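Local coordinates for MccB protein (Escherichia coli, PDB 6OM4) that adenylylates the C-terminus of the MccA peptide precursor, forming the phosphoramidate bond of the nucleotide antibiotic microcin C7 as an E1-like, ThiF-family enzyme, at residues S131-L134 with A135-I139; G167-K170 with T171-I174; I279-I282 with N283-F286. All blocks are in the same frame, centred on the assembly; numbering follows the deposited sequence.

Interaction 1 (S131-L134 with A135-I139)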
loop_
_atom_site.group_PDB
_atom_site.type_symbol
_atom_site.label_atom_id
_atom_site.label_comp_id
_atom_site.label_asym_id
_atom_site.label_seq_id
_atom_site.Cartn_x
_atom_site.Cartn_y
_atom_site.Cartn_z
ATOM N N SER A 131 -8.070 6.401 -0.484
ATOM C CA SER A 131 -9.150 6.444 0.518
ATOM C C SER A 131 -10.153 5.292 0.337
ATOM O O SER A 131 -10.591 4.706 1.327
ATOM C CB SER A 131 -9.835 7.801 0.576
ATOM O OG SER A 131 -10.654 8.025 -0.562
ATOM N N VAL A 132 -10.564 4.978 -0.900
ATOM C CA VAL A 132 -11.594 3.999 -1.075
ATOM C C VAL A 132 -11.027 2.601 -0.783
ATOM O O VAL A 132 -11.721 1.754 -0.252
ATOM C CB VAL A 132 -12.272 4.093 -2.455
ATOM C CG1 VAL A 132 -11.365 3.656 -3.619
ATOM C CG2 VAL A 132 -13.562 3.308 -2.421
ATOM N N ILE A 133 -9.771 2.352 -1.135
ATOM C CA ILE A 133 -9.188 1.062 -0.761
ATOM C C ILE A 133 -9.185 0.929 0.759
ATOM O O ILE A 133 -9.525 -0.145 1.314
ATOM C CB ILE A 133 -7.754 0.910 -1.320
ATOM C CG1 ILE A 133 -7.794 0.808 -2.841
ATOM C CG2 ILE A 133 -7.085 -0.289 -0.688
ATOM C CD1 ILE A 133 -6.507 1.126 -3.530
ATOM N N LEU A 134 -8.744 1.977 1.458
ATOM C CA LEU A 134 -8.608 1.872 2.902
ATOM C C LEU A 134 -10.002 1.715 3.534
ATOM O O LEU A 134 -10.181 0.909 4.456
ATOM C CB LEU A 134 -7.849 3.080 3.471
ATOM C CG LEU A 134 -6.407 3.281 2.989
ATOM C CD1 LEU A 134 -5.737 4.420 3.778
ATOM C CD2 LEU A 134 -5.570 2.007 3.159
ATOM N N ALA A 135 -10.994 2.472 3.053
ATOM C CA ALA A 135 -12.330 2.402 3.613
ATOM C C ALA A 135 -12.889 0.989 3.430
ATOM O O ALA A 135 -13.448 0.398 4.342
ATOM C CB ALA A 135 -13.217 3.440 2.972
ATOM N N THR A 136 -12.722 0.412 2.233
ATOM C CA THR A 136 -13.357 -0.848 1.997
ATOM C C THR A 136 -12.549 -2.004 2.597
ATOM O O THR A 136 -13.110 -3.077 2.712
ATOM C CB THR A 136 -13.664 -1.057 0.516
ATOM O OG1 THR A 136 -12.440 -0.986 -0.210
ATOM C CG2 THR A 136 -14.624 -0.008 0.008
ATOM N N SER A 137 -11.294 -1.756 2.983
ATOM C CA SER A 137 -10.491 -2.717 3.739
ATOM C C SER A 137 -10.731 -2.582 5.241
ATOM O O SER A 137 -10.204 -3.369 6.014
ATOM C CB SER A 137 -9.023 -2.648 3.378
ATOM O OG SER A 137 -8.845 -3.262 2.107
ATOM N N GLY A 138 -11.520 -1.587 5.661
ATOM C CA GLY A 138 -11.915 -1.504 7.087
ATOM C C GLY A 138 -10.993 -0.696 7.991
ATOM O O GLY A 138 -11.066 -0.841 9.242
ATOM N N ILE A 139 -10.187 0.221 7.439
ATOM C CA ILE A 139 -9.524 1.235 8.257
ATOM C C ILE A 139 -10.623 2.031 8.999
ATOM O O ILE A 139 -11.573 2.569 8.397
ATOM C CB ILE A 139 -8.626 2.179 7.425
ATOM C CG1 ILE A 139 -7.373 1.478 6.899
ATOM C CG2 ILE A 139 -8.260 3.413 8.250
ATOM C CD1 ILE A 139 -6.324 1.261 7.970
#
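Leu134 and Ile139 lie side by side and point the same way across a Schellman motif, the turn that closes helix 125-136 of a Rossmann-type beta-alpha-beta unit. Their contact is a lateral one: Leu134 CB meets Ile139 CG1 at 3.8 Å, and Leu134 CD2 comes near the same methylene. The backbone beneath them fixes this pairing, because Ile139 N donates to Leu134 O over 3.1 Å while Gly138, with a positive phi of 90°, turns the chain out of the helix. Both side chains touch Val118 of strand 117-121 and the side chains of helix 292-311, Leu134 against Val306 and Ile307, Ile139 against Ile310. On the flank of the last turn, Ser137 OG reaches back to Ile133 O only weakly; its stronger partner is the side chain of Asn95. On another flank, Ser131 and Ala135 touch Leu178 of helix 170-181, and Ser131 OG is tied to Gly127 O, one turn earlier. Thr136 folds its hydroxyl back onto the helix. With OG1 between its own backbone N and carbonyl carbon (chi1 59°), the side chain and the amide of one residue grip a single acceptor, Thr136 N bonding Val132 O at 3.0 Å. The hydroxyl approaches from the opposite face of that carbonyl plane, Thr136 OG1 standing 2.8 Å from Val132 O.

Interaction 2 (G167-K170 with T171-I174). With ND7 (5'-O-[(S)-amino(hydroxy)phosphoryl]adenosine), chain M; POP (pyrophosphate 2-), chain G.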
loop_
_atom_site.group_PDB
_atom_site.type_symbol
_atom_site.label_atom_id
_atom_site.label_comp_id
_atom_site.label_asym_id
_atom_site.label_seq_id
_atom_site.Cartn_x
_atom_site.Cartn_y
_atom_site.Cartn_z
ATOM N N GLY A 167 -18.317 21.172 -8.977
ATOM C CA GLY A 167 -18.553 22.384 -8.198
ATOM C C GLY A 167 -18.639 22.128 -6.697
ATOM O O GLY A 167 -18.473 23.064 -5.886
ATOM N N LYS A 168 -18.866 20.873 -6.286
ATOM C CA LYS A 168 -18.960 20.527 -4.878
ATOM C C LYS A 168 -17.552 20.370 -4.309
ATOM O O LYS A 168 -16.570 20.318 -5.058
ATOM C CB LYS A 168 -19.727 19.216 -4.669
ATOM C CG LYS A 168 -21.217 19.254 -4.986
ATOM C CD LYS A 168 -21.878 17.926 -4.692
ATOM C CE LYS A 168 -23.105 18.046 -3.815
ATOM N NZ LYS A 168 -24.299 18.406 -4.613
ATOM N N ASN A 169 -17.462 20.316 -2.978
ATOM C CA ASN A 169 -16.163 20.215 -2.316
ATOM C C ASN A 169 -15.693 18.759 -2.425
ATOM O O ASN A 169 -16.493 17.817 -2.309
ATOM C CB ASN A 169 -16.250 20.722 -0.875
ATOM C CG ASN A 169 -16.068 22.224 -0.780
ATOM O OD1 ASN A 169 -16.052 22.944 -1.781
ATOM N ND2 ASN A 169 -15.909 22.711 0.432
ATOM N N LYS A 170 -14.390 18.553 -2.643
ATOM C CA LYS A 170 -13.857 17.192 -2.723
ATOM C C LYS A 170 -14.042 16.415 -1.417
ATOM O O LYS A 170 -14.443 15.221 -1.454
ATOM C CB LYS A 170 -12.375 17.233 -3.115
ATOM C CG LYS A 170 -12.169 17.763 -4.511
ATOM C CD LYS A 170 -10.779 17.519 -5.030
ATOM C CE LYS A 170 -10.617 18.113 -6.404
ATOM N NZ LYS A 170 -9.280 17.795 -6.946
ATOM N N THR A 171 -13.759 17.035 -0.261
ATOM C CA THR A 171 -13.838 16.266 0.978
ATOM C C THR A 171 -15.270 15.759 1.180
ATOM O O THR A 171 -15.453 14.670 1.685
ATOM C CB THR A 171 -13.290 17.049 2.185
ATOM O OG1 THR A 171 -14.114 18.197 2.372
ATOM C CG2 THR A 171 -11.850 17.469 1.992
ATOM N N GLU A 172 -16.284 16.566 0.819
ATOM C CA GLU A 172 -17.654 16.216 1.130
ATOM C C GLU A 172 -18.118 15.061 0.219
ATOM O O GLU A 172 -18.778 14.160 0.660
ATOM C CB GLU A 172 -18.569 17.430 1.008
ATOM C CG GLU A 172 -19.137 17.606 -0.366
ATOM C CD GLU A 172 -20.060 18.797 -0.489
ATOM O OE1 GLU A 172 -19.623 19.859 -1.044
ATOM O OE2 GLU A 172 -21.205 18.667 -0.003
ATOM N N VAL A 173 -17.685 15.047 -1.046
ATOM C CA VAL A 173 -18.066 13.976 -1.917
ATOM C C VAL A 173 -17.295 12.688 -1.607
ATOM O O VAL A 173 -17.901 11.627 -1.605
ATOM C CB VAL A 173 -17.933 14.404 -3.376
ATOM C CG1 VAL A 173 -18.314 13.281 -4.318
ATOM C CG2 VAL A 173 -18.771 15.644 -3.611
ATOM N N ILE A 174 -15.990 12.776 -1.354
ATOM C CA ILE A 174 -15.271 11.572 -0.913
ATOM C C ILE A 174 -15.969 10.980 0.319
ATOM O O ILE A 174 -16.243 9.763 0.353
ATOM C CB ILE A 174 -13.774 11.813 -0.671
ATOM C CG1 ILE A 174 -13.113 12.288 -1.966
ATOM C CG2 ILE A 174 -13.143 10.552 -0.105
ATOM C CD1 ILE A 174 -11.619 12.258 -1.981
HETATM O O1A ND7 M . -3.783 17.253 -8.475
HETATM P PA ND7 M . -3.997 15.890 -7.881
HETATM O O2A ND7 M . -4.889 14.917 -8.640
HETATM N N3A ND7 M . -2.430 15.245 -7.761
HETATM O "O5'" ND7 M . -4.584 15.932 -6.409
HETATM C "C5'" ND7 M . -3.875 16.789 -5.463
HETATM C "C4'" ND7 M . -4.920 17.137 -4.372
HETATM C "C3'" ND7 M . -5.931 18.177 -4.964
HETATM O "O3'" ND7 M . -7.242 17.827 -4.745
HETATM C "C2'" ND7 M . -5.406 19.521 -4.300
HETATM O "O2'" ND7 M . -6.541 20.424 -4.005
HETATM C "C1'" ND7 M . -4.851 19.146 -3.139
HETATM O "O4'" ND7 M . -4.256 17.660 -3.390
HETATM N N9 ND7 M . -3.733 19.911 -2.666
HETATM C C4 ND7 M . -3.593 20.428 -1.414
HETATM C C5 ND7 M . -2.398 21.054 -1.367
HETATM N N7 ND7 M . -1.797 20.916 -2.571
HETATM C C8 ND7 M . -2.609 20.210 -3.334
HETATM N N3 ND7 M . -4.413 20.403 -0.343
HETATM C C2 ND7 M . -4.033 20.981 0.757
HETATM N N1 ND7 M . -2.863 21.625 0.829
HETATM C C6 ND7 M . -2.041 21.668 -0.185
HETATM N N6 ND7 M . -0.776 22.374 -0.080
HETATM P P1 POP G . -5.480 18.938 -11.611
HETATM O O1 POP G . -5.562 17.943 -12.768
HETATM O O2 POP G . -4.107 19.001 -10.966
HETATM O O3 POP G . -6.064 20.318 -11.884
HETATM O O POP G . -6.466 18.228 -10.563
HETATM P P2 POP G . -6.682 18.669 -9.007
HETATM O O4 POP G . -6.846 17.392 -8.236
HETATM O O5 POP G . -5.515 19.488 -8.559
HETATM O O6 POP G . -7.964 19.378 -8.943
#
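Lys170 NZ is held by several groups at once: it donates to O6 of the pyrophosphate at 2.9 Å, to O3' of the adenosine phosphoramidate ND7 at 3.0 Å, and to the side-chain oxygen of Gln158. The ammonium group thus bridges the ribose of the nucleotide and the pyrophosphate, whose negative charge it would partly offset. An extended chain carries it there, every torsion beyond CG being close to 180°, and Lys170 CD passes 3.6 Å from ND7 O3'. At the root of this lysine the helix start is secured from the side. Glu172 CG sits between its backbone N and carbonyl carbon (chi1 89°), which folds the carboxylate back so that Glu172 OE1 accepts from Asn169 N at 2.9 Å, on its anti side and close to the carboxylate plane. Asn169 occupies the N-cap position, but its OD1 is bonded to Gln149. Lys168 crosses Val173 at about a right angle. Val173 N closes the first turn onto Asn169 O, and Ile174 N follows onto Lys170 O. Helix 170-181 then runs on, with Ile174 packed against Leu144 of strand 141-146 and against Asn128 and Ser131 of helix 125-136, while Thr171 touches Asp146 at the end of that strand.

Interaction 3 (I279-I282 with N283-F286)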
loop_
_atom_site.group_PDB
_atom_site.type_symbol
_atom_site.label_atom_id
_atom_site.label_comp_id
_atom_site.label_asym_id
_atom_site.label_seq_id
_atom_site.Cartn_x
_atom_site.Cartn_y
_atom_site.Cartn_z
ATOM N N ILE A 279 13.093 29.719 -14.920
ATOM C CA ILE A 279 12.803 28.422 -14.362
ATOM C C ILE A 279 11.523 28.462 -13.514
ATOM O O ILE A 279 10.647 27.590 -13.649
ATOM C CB ILE A 279 13.982 27.891 -13.540
ATOM C CG1 ILE A 279 15.178 27.633 -14.457
ATOM C CG2 ILE A 279 13.553 26.657 -12.779
ATOM C CD1 ILE A 279 16.449 27.328 -13.743
ATOM N N LYS A 280 11.421 29.465 -12.639
ATOM C CA LYS A 280 10.266 29.539 -11.739
ATOM C C LYS A 280 8.974 29.726 -12.539
ATOM O O LYS A 280 7.928 29.186 -12.159
ATOM C CB LYS A 280 10.507 30.643 -10.714
ATOM C CG LYS A 280 11.315 30.176 -9.516
ATOM C CD LYS A 280 12.012 31.291 -8.782
ATOM C CE LYS A 280 12.575 30.828 -7.451
ATOM N NZ LYS A 280 13.259 29.517 -7.587
ATOM N N LEU A 281 9.019 30.498 -13.631
ATOM C CA LEU A 281 7.859 30.667 -14.424
ATOM C C LEU A 281 7.451 29.330 -15.058
ATOM O O LEU A 281 6.322 28.951 -15.008
ATOM C CB LEU A 281 8.108 31.748 -15.468
ATOM C CG LEU A 281 6.931 32.137 -16.369
ATOM C CD1 LEU A 281 6.857 31.242 -17.566
ATOM C CD2 LEU A 281 5.596 32.200 -15.653
ATOM N N ILE A 282 8.387 28.660 -15.732
ATOM C CA ILE A 282 8.127 27.382 -16.383
ATOM C C ILE A 282 7.556 26.403 -15.347
ATOM O O ILE A 282 6.641 25.656 -15.636
ATOM C CB ILE A 282 9.398 26.871 -17.094
ATOM C CG1 ILE A 282 9.780 27.792 -18.250
ATOM C CG2 ILE A 282 9.229 25.429 -17.532
ATOM C CD1 ILE A 282 11.157 27.588 -18.814
ATOM N N ASN A 283 8.133 26.362 -14.146
ATOM C CA ASN A 283 7.695 25.347 -13.168
ATOM C C ASN A 283 6.337 25.753 -12.568
ATOM O O ASN A 283 5.546 24.908 -12.188
ATOM C CB ASN A 283 8.748 25.093 -12.105
ATOM C CG ASN A 283 9.929 24.292 -12.631
ATOM O OD1 ASN A 283 9.771 23.528 -13.585
ATOM N ND2 ASN A 283 11.087 24.404 -11.978
ATOM N N SER A 284 6.054 27.053 -12.519
ATOM C CA SER A 284 4.730 27.495 -12.031
ATOM C C SER A 284 3.644 27.104 -13.040
ATOM O O SER A 284 2.539 26.767 -12.629
ATOM C CB SER A 284 4.678 28.975 -11.743
ATOM O OG SER A 284 4.755 29.733 -12.954
ATOM N N ARG A 285 3.977 27.140 -14.337
ATOM C CA ARG A 285 3.031 26.796 -15.402
ATOM C C ARG A 285 2.864 25.272 -15.587
ATOM O O ARG A 285 1.907 24.803 -16.281
ATOM C CB ARG A 285 3.476 27.457 -16.703
ATOM C CG ARG A 285 3.311 28.966 -16.678
ATOM C CD ARG A 285 3.460 29.658 -18.029
ATOM N NE ARG A 285 2.439 29.260 -18.999
ATOM C CZ ARG A 285 1.182 29.689 -19.021
ATOM N NH1 ARG A 285 0.753 30.612 -18.172
ATOM N NH2 ARG A 285 0.336 29.184 -19.899
ATOM N N PHE A 286 3.724 24.489 -14.926
ATOM C CA PHE A 286 3.772 23.043 -15.057
ATOM C C PHE A 286 2.444 22.434 -14.585
ATOM O O PHE A 286 1.883 22.819 -13.555
ATOM C CB PHE A 286 4.943 22.479 -14.258
ATOM C CG PHE A 286 4.924 20.991 -14.149
ATOM C CD1 PHE A 286 5.208 20.217 -15.263
ATOM C CD2 PHE A 286 4.651 20.362 -12.945
ATOM C CE1 PHE A 286 5.166 18.839 -15.166
ATOM C CE2 PHE A 286 4.613 18.979 -12.858
ATOM C CZ PHE A 286 4.891 18.223 -13.971
#
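Leu281 and Arg285 lie alongside each other, one turn apart, at the C-terminal end of the surface helix 273-285, in the part of the chain assigned to the ThiF family. Leu281 has CG anti to its backbone N (chi1 -176°), which brings both methyls beside the arginine chain. There Leu281 CD1 meets Arg285 CD at 3.8 Å, so the leucine touches the aliphatic part of the arginine. The arginine chain bends at chi3 (63°), beyond this apolar contact, which takes the guanidinium group beyond the leucine methyls. On a neighbouring flank Ile279 and Asn283 also run side by side and point the same way. Here a methyl meets an amide, Ile279 CG2 approaching Asn283 ND2 to 3.4 Å. The backbone joins the same two residues, with Asn283 N donating to Ile279 O at 2.8 Å, nearly in line with the carbonyl bond. Outside the segments Asn283 packs on Phe217 and Tyr268, and Ile279 on Ala270, whereas Lys280 turns back to a salt bridge with Asp276. The ring of Phe286, just past the helix, lies off from the preceding turn, and the side chain touches Asn241. Ser284 OG sits between its own backbone N and carbonyl carbon, a rotation that folds the hydroxyl back to the carbonyl of Leu281. That oxygen takes two donors: Arg285 N makes the ordinary helical bond to Leu281 O at 3.0 Å, and Ser284 OG adds a shorter one, 2.7 Å from Leu281 O, bent to 119° at the oxygen.

The three interactions follow one another along the chain, all within its ThiF-family part. Interactions 1 and 2 belong to the Rossmann-like core, with centres about 18 Å apart, one at the closing turn of helix 125-136 and the other at the opening of helix 170-181. These two helices pack against each other where Ser131 OG meets Ile174 CG2 at 3.6 Å. Interaction 3 stands apart on helix 273-285, its centre about 28 Å from that of interaction 2 and 36 Å from that of interaction 1. Yet the side chain of its last residue, Phe286, comes to about 9 Å from the pyrophosphate (nearest atoms), so interactions 2 and 3 approach the active-site region from different parts of the fold.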